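Local coordinates for uncharacterized protein (Legionella pneumophila subsp. pneumophila, PDB 4HFV) that is of unknown molecular function but is a putative Dot/Icm type IV secretion effector, possibly one that regulates other effectors as a metaeffector, at residues 80-85 with 125-130; 129-134 with 167-172; 135-140 with 152-157. One frame throughout, in Å; residues are numbered along the deposited sequence. Where two conformers were deposited one is given.

Contact 1 (80-85 with 125-130); sequences LAYYIR and DMYSAL
Two helices cross almost at right angles near the centre of the chain, where Tyr83 and Leu80 of helix 70-90 meet Tyr127 and Leu130 of helix 120-136. The axes of segments 80-85 and 125-130 come within 10.1 Å at a signed crossing angle of -103°, so each helix offers only a small patch of side chains. Leu80 and Leu130 have the nearest CA atoms; Leu130 CD2 reaches the backbone, 3.6 Å from Leu80 CA, while Leu130 CD1 lies 4.0 Å from Leu80 CB. A branched apolar tip suits this place, because one methyl can touch main chain while the other covers a side chain. Beside it the edge of the Tyr83 ring is turned toward the face of Tyr127 in an offset edge-to-face pair, centroids 5.9 Å apart and planes at 69°. With CG anti to the carbonyl carbon (chi1 -68°), the Tyr127 side chain brings its ring end toward helix 70-90, and its OH ends 3.3 Å from Tyr82 CD1, in the plane of that ring at its edge. Selenomethionine Met126, whose CE is 4.2 Å from Tyr82 CB, fills in beside it. Tyrosine also serves Tyr83 at its far end, where OH hydrogen-bonds Asp164. Helix 161-188 packs on both Tyr83 and Tyr127. The arrangement is the near-perpendicular helix packing of an all-helical fold, with aromatic and aliphatic side chains forming its core.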
loop_
_atom_site.group_PDB
_atom_site.type_symbol
_atom_site.label_atom_id
_atom_site.label_comp_id
_atom_site.label_asym_id
_atom_site.label_seq_id
_atom_site.Cartn_x
_atom_site.Cartn_y
_atom_site.Cartn_z
ATOM N N LEU A 80 7.162 9.251 -13.579
ATOM C CA LEU A 80 6.153 9.511 -14.596
ATOM C C LEU A 80 6.671 9.207 -16.005
ATOM O O LEU A 80 5.917 8.700 -16.833
ATOM C CB LEU A 80 5.721 10.965 -14.562
ATOM C CG LEU A 80 4.638 11.364 -15.548
ATOM C CD1 LEU A 80 3.389 10.524 -15.370
ATOM C CD2 LEU A 80 4.354 12.839 -15.322
ATOM N N ALA A 81 7.929 9.547 -16.287
ATOM C CA ALA A 81 8.456 9.282 -17.622
ATOM C C ALA A 81 8.478 7.782 -17.823
ATOM O O ALA A 81 8.064 7.292 -18.877
ATOM C CB ALA A 81 9.862 9.871 -17.826
ATOM N N TYR A 82 8.964 7.058 -16.809
ATOM C CA TYR A 82 9.027 5.604 -16.903
ATOM C C TYR A 82 7.645 5.012 -17.103
ATOM O O TYR A 82 7.456 4.163 -17.952
ATOM C CB TYR A 82 9.679 4.999 -15.662
ATOM C CG TYR A 82 9.991 3.541 -15.864
ATOM C CD1 TYR A 82 9.029 2.590 -15.607
ATOM C CD2 TYR A 82 11.228 3.120 -16.384
ATOM C CE1 TYR A 82 9.281 1.248 -15.796
ATOM C CE2 TYR A 82 11.490 1.781 -16.589
ATOM C CZ TYR A 82 10.501 0.853 -16.292
ATOM O OH TYR A 82 10.701 -0.492 -16.460
ATOM N N TYR A 83 6.674 5.492 -16.329
ATOM C CA TYR A 83 5.287 5.027 -16.435
ATOM C C TYR A 83 4.684 5.283 -17.823
ATOM O O TYR A 83 4.036 4.420 -18.424
ATOM C CB TYR A 83 4.462 5.716 -15.319
ATOM C CG TYR A 83 3.004 5.296 -15.195
ATOM C CD1 TYR A 83 2.629 3.965 -15.096
ATOM C CD2 TYR A 83 2.000 6.262 -15.120
ATOM C CE1 TYR A 83 1.281 3.622 -14.938
ATOM C CE2 TYR A 83 0.682 5.940 -14.985
ATOM C CZ TYR A 83 0.313 4.635 -14.899
ATOM O OH TYR A 83 -1.032 4.357 -14.784
ATOM N N ILE A 84 4.859 6.488 -18.334
ATOM C CA ILE A 84 4.296 6.773 -19.647
ATOM C C ILE A 84 4.994 5.957 -20.715
ATOM O O ILE A 84 4.346 5.459 -21.632
ATOM C CB ILE A 84 4.362 8.266 -19.994
ATOM C CG1 ILE A 84 3.257 8.997 -19.220
ATOM C CG2 ILE A 84 4.200 8.445 -21.505
ATOM C CD1 ILE A 84 3.465 10.463 -19.142
ATOM N N ARG A 85 6.317 5.802 -20.607
ATOM C CA ARG A 85 7.053 4.887 -21.506
ATOM C C ARG A 85 6.424 3.475 -21.496
ATOM O O ARG A 85 6.176 2.865 -22.540
ATOM C CB ARG A 85 8.528 4.794 -21.069
ATOM C CG ARG A 85 9.435 3.872 -21.915
ATOM C CD ARG A 85 10.910 4.058 -21.545
ATOM N NE ARG A 85 11.825 3.135 -22.234
ATOM C CZ ARG A 85 12.058 1.885 -21.849
ATOM N NH1 ARG A 85 11.447 1.413 -20.791
ATOM N NH2 ARG A 85 12.934 1.112 -22.493
ATOM N N ASP A 125 9.422 2.144 -5.259
ATOM C CA ASP A 125 9.697 3.496 -4.731
ATOM C C ASP A 125 9.225 4.594 -5.715
ATOM O O ASP A 125 8.594 5.590 -5.312
ATOM C CB ASP A 125 11.193 3.645 -4.426
ATOM C CG ASP A 125 11.675 2.689 -3.337
ATOM O OD1 ASP A 125 10.846 2.174 -2.548
ATOM O OD2 ASP A 125 12.892 2.439 -3.279
HETATM N N MSE A 126 9.531 4.424 -7.007
HETATM C CA MSE A 126 9.120 5.401 -7.997
HETATM C C MSE A 126 7.615 5.554 -8.110
HETATM O O MSE A 126 7.090 6.691 -8.041
HETATM C CB MSE A 126 9.745 5.070 -9.371
HETATM C CG MSE A 126 11.277 5.103 -9.297
HETATM SE SE MSE A 126 12.171 4.273 -10.838
HETATM C CE MSE A 126 11.463 5.629 -11.906
ATOM N N TYR A 127 6.910 4.446 -8.332
ATOM C CA TYR A 127 5.475 4.538 -8.535
ATOM C C TYR A 127 4.759 4.991 -7.258
ATOM O O TYR A 127 3.723 5.663 -7.326
ATOM C CB TYR A 127 4.859 3.213 -8.966
ATOM C CG TYR A 127 5.253 2.743 -10.355
ATOM C CD1 TYR A 127 5.542 3.640 -11.370
ATOM C CD2 TYR A 127 5.313 1.379 -10.642
ATOM C CE1 TYR A 127 5.897 3.192 -12.628
ATOM C CE2 TYR A 127 5.655 0.922 -11.888
ATOM C CZ TYR A 127 5.942 1.841 -12.882
ATOM O OH TYR A 127 6.275 1.391 -14.141
ATOM N N SER A 128 5.287 4.616 -6.109
ATOM C CA SER A 128 4.705 5.086 -4.869
ATOM C C SER A 128 4.822 6.617 -4.783
ATOM O O SER A 128 3.852 7.321 -4.453
ATOM C CB SER A 128 5.357 4.373 -3.676
ATOM O OG SER A 128 4.823 4.822 -2.460
ATOM N N ALA A 129 6.009 7.141 -5.109
ATOM C CA ALA A 129 6.241 8.580 -5.033
ATOM C C ALA A 129 5.334 9.286 -6.030
ATOM O O ALA A 129 4.761 10.329 -5.714
ATOM C CB ALA A 129 7.741 8.948 -5.279
ATOM N N LEU A 130 5.177 8.701 -7.220
ATOM C CA LEU A 130 4.297 9.268 -8.215
ATOM C C LEU A 130 2.839 9.255 -7.763
ATOM O O LEU A 130 2.128 10.272 -7.858
ATOM C CB LEU A 130 4.437 8.507 -9.528
ATOM C CG LEU A 130 3.620 8.982 -10.727
ATOM C CD1 LEU A 130 3.848 10.445 -11.017
ATOM C CD2 LEU A 130 4.029 8.145 -11.989
#

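Contact 2 (129-134 with 167-172); sequences ALEKFL and ELSDRV
Leu168 and Glu131 carry this contact between two nearly antiparallel helices of the all-helical fold, whose axes, over segments 129-134 and 167-172, come within 9.3 Å and run at 152° to each other. Leu168 supplies the apolar centre. Its CG stands anti to the carbonyl carbon (chi1 -75°), which sends Leu168 CD1 across to the facing helix, 3.6 Å from Leu130 CG and 3.9 Å from Leu134 CD1. Leucines one turn apart thus embrace a third, meeting it at about right angles. Where the interface turns polar, Glu131 is suited by its mixed character: the aliphatic CB packs 3.9 Å from Leu168 CB, and the chain, bent at chi2, carries the carboxylate alongside Ser169. Glu131 OE1 comes 3.4 Å from Ser169 CA, while OE2 forms a salt bridge with Arg135, one turn on, which would tend to keep the group ionised. The small Ser169 lets that carboxylate lie close. Ser169, His173 and Arg176 have been seen to bind succinate in this protein; here the Ser169 hydroxyl makes a weak hydrogen bond to one, probably from the crystallisation liquor. Between the two polar ends a water donates to Glu131 OE1 at 2.5 Å and is hydrogen-bonded to Ser169 OG at 3.1 Å.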
loop_
_atom_site.group_PDB
_atom_site.type_symbol
_atom_site.label_atom_id
_atom_site.label_comp_id
_atom_site.label_asym_id
_atom_site.label_seq_id
_atom_site.Cartn_x
_atom_site.Cartn_y
_atom_site.Cartn_z
ATOM N N ALA A 129 6.009 7.141 -5.109
ATOM C CA ALA A 129 6.241 8.580 -5.033
ATOM C C ALA A 129 5.334 9.286 -6.030
ATOM O O ALA A 129 4.761 10.329 -5.714
ATOM C CB ALA A 129 7.741 8.948 -5.279
ATOM N N LEU A 130 5.177 8.701 -7.220
ATOM C CA LEU A 130 4.297 9.268 -8.215
ATOM C C LEU A 130 2.839 9.255 -7.763
ATOM O O LEU A 130 2.128 10.272 -7.858
ATOM C CB LEU A 130 4.437 8.507 -9.528
ATOM C CG LEU A 130 3.620 8.982 -10.727
ATOM C CD1 LEU A 130 3.848 10.445 -11.017
ATOM C CD2 LEU A 130 4.029 8.145 -11.989
ATOM N N GLU A 131 2.361 8.094 -7.324
ATOM C CA GLU A 131 1.008 8.025 -6.756
ATOM C C GLU A 131 0.764 9.047 -5.630
ATOM O O GLU A 131 -0.268 9.723 -5.634
ATOM C CB GLU A 131 0.690 6.629 -6.270
ATOM C CG GLU A 131 -0.752 6.471 -5.813
ATOM C CD GLU A 131 -0.887 5.489 -4.712
ATOM O OE1 GLU A 131 -0.147 4.476 -4.752
ATOM O OE2 GLU A 131 -1.731 5.720 -3.821
ATOM N N LYS A 132 1.697 9.196 -4.694
ATOM C CA LYS A 132 1.533 10.184 -3.617
ATOM C C LYS A 132 1.409 11.593 -4.199
ATOM O O LYS A 132 0.534 12.418 -3.810
ATOM C CB LYS A 132 2.724 10.137 -2.645
ATOM C CG LYS A 132 2.554 9.236 -1.440
ATOM C CD LYS A 132 3.818 9.260 -0.565
ATOM C CE LYS A 132 4.584 7.918 -0.589
ATOM N NZ LYS A 132 3.912 6.852 0.222
ATOM N N PHE A 133 2.317 11.902 -5.122
ATOM C CA PHE A 133 2.325 13.185 -5.755
ATOM C C PHE A 133 0.978 13.489 -6.386
ATOM O O PHE A 133 0.402 14.560 -6.135
ATOM C CB PHE A 133 3.452 13.233 -6.818
ATOM C CG PHE A 133 3.348 14.368 -7.746
ATOM C CD1 PHE A 133 3.881 15.618 -7.416
ATOM C CD2 PHE A 133 2.744 14.194 -8.986
ATOM C CE1 PHE A 133 3.787 16.672 -8.324
ATOM C CE2 PHE A 133 2.645 15.239 -9.883
ATOM C CZ PHE A 133 3.169 16.461 -9.561
ATOM N N LEU A 134 0.442 12.553 -7.166
ATOM C CA LEU A 134 -0.855 12.802 -7.798
ATOM C C LEU A 134 -1.991 13.012 -6.766
ATOM O O LEU A 134 -2.855 13.897 -6.916
ATOM C CB LEU A 134 -1.203 11.675 -8.802
ATOM C CG LEU A 134 -0.337 11.598 -10.087
ATOM C CD1 LEU A 134 -0.655 10.367 -10.841
ATOM C CD2 LEU A 134 -0.513 12.763 -11.040
ATOM N N GLU A 167 -4.157 2.636 -10.704
ATOM C CA GLU A 167 -3.236 1.776 -11.427
ATOM C C GLU A 167 -1.857 1.777 -10.742
ATOM O O GLU A 167 -1.269 0.726 -10.527
ATOM C CB GLU A 167 -3.112 2.213 -12.880
ATOM C CG GLU A 167 -1.955 1.524 -13.631
ATOM C CD GLU A 167 -2.155 0.051 -13.855
ATOM O OE1 GLU A 167 -3.318 -0.385 -14.047
ATOM O OE2 GLU A 167 -1.138 -0.679 -13.830
ATOM N N LEU A 168 -1.357 2.958 -10.394
ATOM C CA LEU A 168 -0.067 3.089 -9.739
ATOM C C LEU A 168 -0.090 2.351 -8.401
ATOM O O LEU A 168 0.865 1.655 -8.018
ATOM C CB LEU A 168 0.293 4.567 -9.553
ATOM C CG LEU A 168 0.735 5.263 -10.881
ATOM C CD1 LEU A 168 0.790 6.736 -10.677
ATOM C CD2 LEU A 168 2.107 4.749 -11.284
ATOM N N SER A 169 -1.206 2.482 -7.706
ATOM C CA SER A 169 -1.374 1.776 -6.460
ATOM C C SER A 169 -1.377 0.262 -6.680
ATOM O O SER A 169 -0.740 -0.486 -5.937
ATOM C CB SER A 169 -2.658 2.270 -5.791
ATOM O OG SER A 169 -3.069 1.368 -4.843
ATOM N N ASP A 170 -2.016 -0.200 -7.749
ATOM C CA ASP A 170 -1.988 -1.620 -8.022
ATOM C C ASP A 170 -0.572 -2.114 -8.303
ATOM O O ASP A 170 -0.179 -3.195 -7.848
ATOM C CB ASP A 170 -2.873 -1.984 -9.206
ATOM C CG ASP A 170 -4.338 -1.764 -8.944
ATOM O OD1 ASP A 170 -4.732 -1.702 -7.761
ATOM O OD2 ASP A 170 -5.102 -1.696 -9.933
ATOM N N ARG A 171 0.199 -1.361 -9.090
ATOM C CA ARG A 171 1.537 -1.821 -9.423
ATOM C C ARG A 171 2.438 -1.877 -8.201
ATOM O O ARG A 171 3.203 -2.832 -8.018
ATOM C CB ARG A 171 2.156 -0.925 -10.503
ATOM C CG ARG A 171 1.408 -0.960 -11.793
ATOM C CD ARG A 171 2.089 -0.019 -12.839
ATOM N NE ARG A 171 1.371 -0.078 -14.107
ATOM C CZ ARG A 171 1.931 0.001 -15.301
ATOM N NH1 ARG A 171 3.250 0.127 -15.414
ATOM N NH2 ARG A 171 1.167 -0.068 -16.377
ATOM N N VAL A 172 2.370 -0.834 -7.380
ATOM C CA VAL A 172 3.088 -0.810 -6.120
ATOM C C VAL A 172 2.691 -2.027 -5.269
ATOM O O VAL A 172 3.568 -2.731 -4.760
ATOM C CB VAL A 172 2.800 0.501 -5.328
ATOM C CG1 VAL A 172 3.326 0.443 -3.898
ATOM C CG2 VAL A 172 3.388 1.682 -6.033
HETATM O O HOH W 1 -0.880 2.727 -3.061
#

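Contact 3 (135-140 with 152-157); sequences RSHVYK and QPFAIK
The ring of Phe154 presents its edge to His137, whose CB lies in the ring plane, 3.8 Å from Phe154 CE1. The Phe154-His137 contact joins the end of helix 120-136 to a type I beta turn, Gln152 to Ala155, in the loop that leads to helix 161-188. Within segment 135-140 there is local packing as well: Val138 CG1 sits 3.6 Å above the plane of the neighbouring Tyr139 ring, over its centre, and so covers one face of it. Pro153, at the second position of the turn, suits it because its own ring fixes phi near -60°. It packs with CG 3.8 Å from His137 CB. Phe154 also reaches inward, touching Phe133 and Leu134 and helices 49-64 and 161-188, as befits a large apolar side chain anchoring an otherwise irregular loop. On the polar side, Gln152 bends at chi2 (-74°) and its amide turns back to the facing chain. Gln152 NE2 donates to Val138 O over 2.9 Å, at an N-H...O angle of 160°. The carbonyl oxygen is met in its own plane on a lone pair, and it lies almost in the plane of the amide too, so the bond holds the flat group at a defined rotation. NE2 also bonds Leu149 O, which occupies the amide's donor end twice over and makes glutamine apt here: one terminus gives two N-H groups, the other an acceptor. That acceptor, Gln152 OE1, packs against Val138 CG1 at 3.7 Å and also accepts from a water that bridges the two segments. This water donates to Gln152 OE1 and to His137 O, each at 2.8 Å, and accepts from Phe154 N at 3.0 Å.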
loop_
_atom_site.group_PDB
_atom_site.type_symbol
_atom_site.label_atom_id
_atom_site.label_comp_id
_atom_site.label_asym_id
_atom_site.label_seq_id
_atom_site.Cartn_x
_atom_site.Cartn_y
_atom_site.Cartn_z
ATOM N N ARG A 135 -2.018 12.188 -5.740
ATOM C CA ARG A 135 -3.010 12.342 -4.661
ATOM C C ARG A 135 -2.905 13.726 -4.021
ATOM O O ARG A 135 -3.921 14.360 -3.705
ATOM C CB ARG A 135 -2.832 11.242 -3.607
ATOM C CG ARG A 135 -3.345 9.847 -4.044
ATOM C CD ARG A 135 -3.572 8.916 -2.791
ATOM N NE ARG A 135 -2.351 8.242 -2.358
ATOM C CZ ARG A 135 -1.588 8.598 -1.323
ATOM N NH1 ARG A 135 -0.485 7.902 -1.054
ATOM N NH2 ARG A 135 -1.921 9.628 -0.547
ATOM N N SER A 136 -1.678 14.230 -3.911
ATOM C CA SER A 136 -1.458 15.538 -3.293
ATOM C C SER A 136 -2.051 16.660 -4.151
ATOM O O SER A 136 -2.288 17.746 -3.647
ATOM C CB SER A 136 0.031 15.781 -3.007
ATOM O OG SER A 136 0.704 16.267 -4.174
ATOM N N HIS A 137 -2.318 16.360 -5.431
ATOM C CA HIS A 137 -2.870 17.326 -6.370
ATOM C C HIS A 137 -4.262 16.926 -6.820
ATOM O O HIS A 137 -4.777 17.521 -7.736
ATOM C CB HIS A 137 -1.961 17.518 -7.595
ATOM C CG HIS A 137 -0.665 18.178 -7.262
ATOM N ND1 HIS A 137 -0.591 19.488 -6.847
ATOM C CD2 HIS A 137 0.599 17.687 -7.192
ATOM C CE1 HIS A 137 0.665 19.785 -6.559
ATOM N NE2 HIS A 137 1.407 18.704 -6.751
ATOM N N VAL A 138 -4.882 15.963 -6.136
ATOM C CA VAL A 138 -6.274 15.636 -6.388
ATOM C C VAL A 138 -7.154 15.819 -5.123
ATOM O O VAL A 138 -8.255 16.344 -5.191
ATOM C CB VAL A 138 -6.397 14.191 -6.918
ATOM C CG1 VAL A 138 -7.864 13.807 -7.119
ATOM C CG2 VAL A 138 -5.608 14.039 -8.252
ATOM N N TYR A 139 -6.665 15.372 -3.977
ATOM C CA TYR A 139 -7.452 15.376 -2.734
ATOM C C TYR A 139 -6.928 16.356 -1.689
ATOM O O TYR A 139 -5.735 16.551 -1.540
ATOM C CB TYR A 139 -7.436 13.994 -2.124
ATOM C CG TYR A 139 -7.832 12.904 -3.095
ATOM C CD1 TYR A 139 -9.119 12.837 -3.599
ATOM C CD2 TYR A 139 -6.913 11.936 -3.500
ATOM C CE1 TYR A 139 -9.491 11.830 -4.448
ATOM C CE2 TYR A 139 -7.269 10.943 -4.361
ATOM C CZ TYR A 139 -8.562 10.886 -4.823
ATOM O OH TYR A 139 -8.912 9.913 -5.704
ATOM N N LYS A 140 -7.845 16.941 -0.930
ATOM C CA LYS A 140 -7.477 17.681 0.279
ATOM C C LYS A 140 -6.611 16.803 1.177
ATOM O O LYS A 140 -6.959 15.661 1.464
ATOM C CB LYS A 140 -8.740 18.151 0.991
ATOM C CG LYS A 140 -9.603 19.037 0.068
ATOM C CD LYS A 140 -10.953 19.430 0.714
ATOM C CE LYS A 140 -11.716 20.412 -0.178
ATOM N NZ LYS A 140 -13.059 20.771 0.348
ATOM N N GLN A 152 -8.386 21.355 -9.822
ATOM C CA GLN A 152 -7.840 20.070 -10.241
ATOM C C GLN A 152 -6.823 20.271 -11.379
ATOM O O GLN A 152 -7.192 20.278 -12.546
ATOM C CB GLN A 152 -8.981 19.163 -10.706
ATOM C CG GLN A 152 -9.903 18.706 -9.602
ATOM C CD GLN A 152 -9.279 17.648 -8.731
ATOM O OE1 GLN A 152 -8.716 16.676 -9.224
ATOM N NE2 GLN A 152 -9.402 17.812 -7.424
ATOM N N PRO A 153 -5.534 20.425 -11.039
ATOM C CA PRO A 153 -4.560 20.659 -12.118
ATOM C C PRO A 153 -4.516 19.497 -13.137
ATOM O O PRO A 153 -4.090 19.678 -14.285
ATOM C CB PRO A 153 -3.235 20.767 -11.358
ATOM C CG PRO A 153 -3.496 20.091 -9.971
ATOM C CD PRO A 153 -4.912 20.395 -9.694
ATOM N N PHE A 154 -4.925 18.299 -12.717
ATOM C CA PHE A 154 -4.875 17.138 -13.596
ATOM C C PHE A 154 -6.198 16.792 -14.272
ATOM O O PHE A 154 -6.323 15.709 -14.843
ATOM C CB PHE A 154 -4.280 15.917 -12.883
ATOM C CG PHE A 154 -2.817 16.036 -12.627
ATOM C CD1 PHE A 154 -2.345 16.434 -11.390
ATOM C CD2 PHE A 154 -1.900 15.829 -13.669
ATOM C CE1 PHE A 154 -0.995 16.593 -11.151
ATOM C CE2 PHE A 154 -0.538 15.980 -13.443
ATOM C CZ PHE A 154 -0.076 16.362 -12.187
ATOM N N ALA A 155 -7.166 17.705 -14.224
ATOM C CA ALA A 155 -8.394 17.561 -15.000
ATOM C C ALA A 155 -8.089 17.934 -16.465
ATOM O O ALA A 155 -8.357 19.019 -16.929
ATOM C CB ALA A 155 -9.522 18.438 -14.415
ATOM N N ILE A 156 -7.516 16.979 -17.168
ATOM C CA ILE A 156 -6.965 17.163 -18.484
ATOM C C ILE A 156 -7.798 16.258 -19.375
ATOM O O ILE A 156 -8.134 15.101 -18.989
ATOM C CB ILE A 156 -5.495 16.713 -18.471
ATOM C CG1 ILE A 156 -4.634 17.688 -17.658
ATOM C CG2 ILE A 156 -4.938 16.510 -19.928
ATOM C CD1 ILE A 156 -3.207 17.072 -17.235
ATOM N N LYS A 157 -8.144 16.772 -20.553
ATOM C CA LYS A 157 -9.011 16.038 -21.441
ATOM C C LYS A 157 -8.371 14.711 -21.811
ATOM O O LYS A 157 -7.157 14.647 -22.134
ATOM C CB LYS A 157 -9.311 16.845 -22.694
ATOM C CG LYS A 157 -10.526 16.346 -23.478
ATOM C CD LYS A 157 -10.780 17.193 -24.735
ATOM C CE LYS A 157 -9.636 17.058 -25.737
ATOM N NZ LYS A 157 -9.769 17.982 -26.907
HETATM O O HOH W 2 -6.113 17.357 -10.163
#

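Overall arrangement
Helix 120-136 and its end run through all three contacts. Contacts 1 and 2 have centres 7 Å apart and share Leu130, which meets helix 70-90 as well as helix 161-188; Tyr127 CD1 also packs 3.6 Å from Leu168 CD2, making one continuous core of them. Contact 3 lies further along, its centre 14 Å from that of contact 2, and falls inside the loop that contact 2 closes. The two are joined through Phe154 CZ, 3.7 Å from Phe133 CE2. Only contact 2 holds a succinate-binding residue, Ser169; the side chain of Tyr127 in contact 1 is about 8 Å from that of Ser169, whereas contact 3 is away from that pocket.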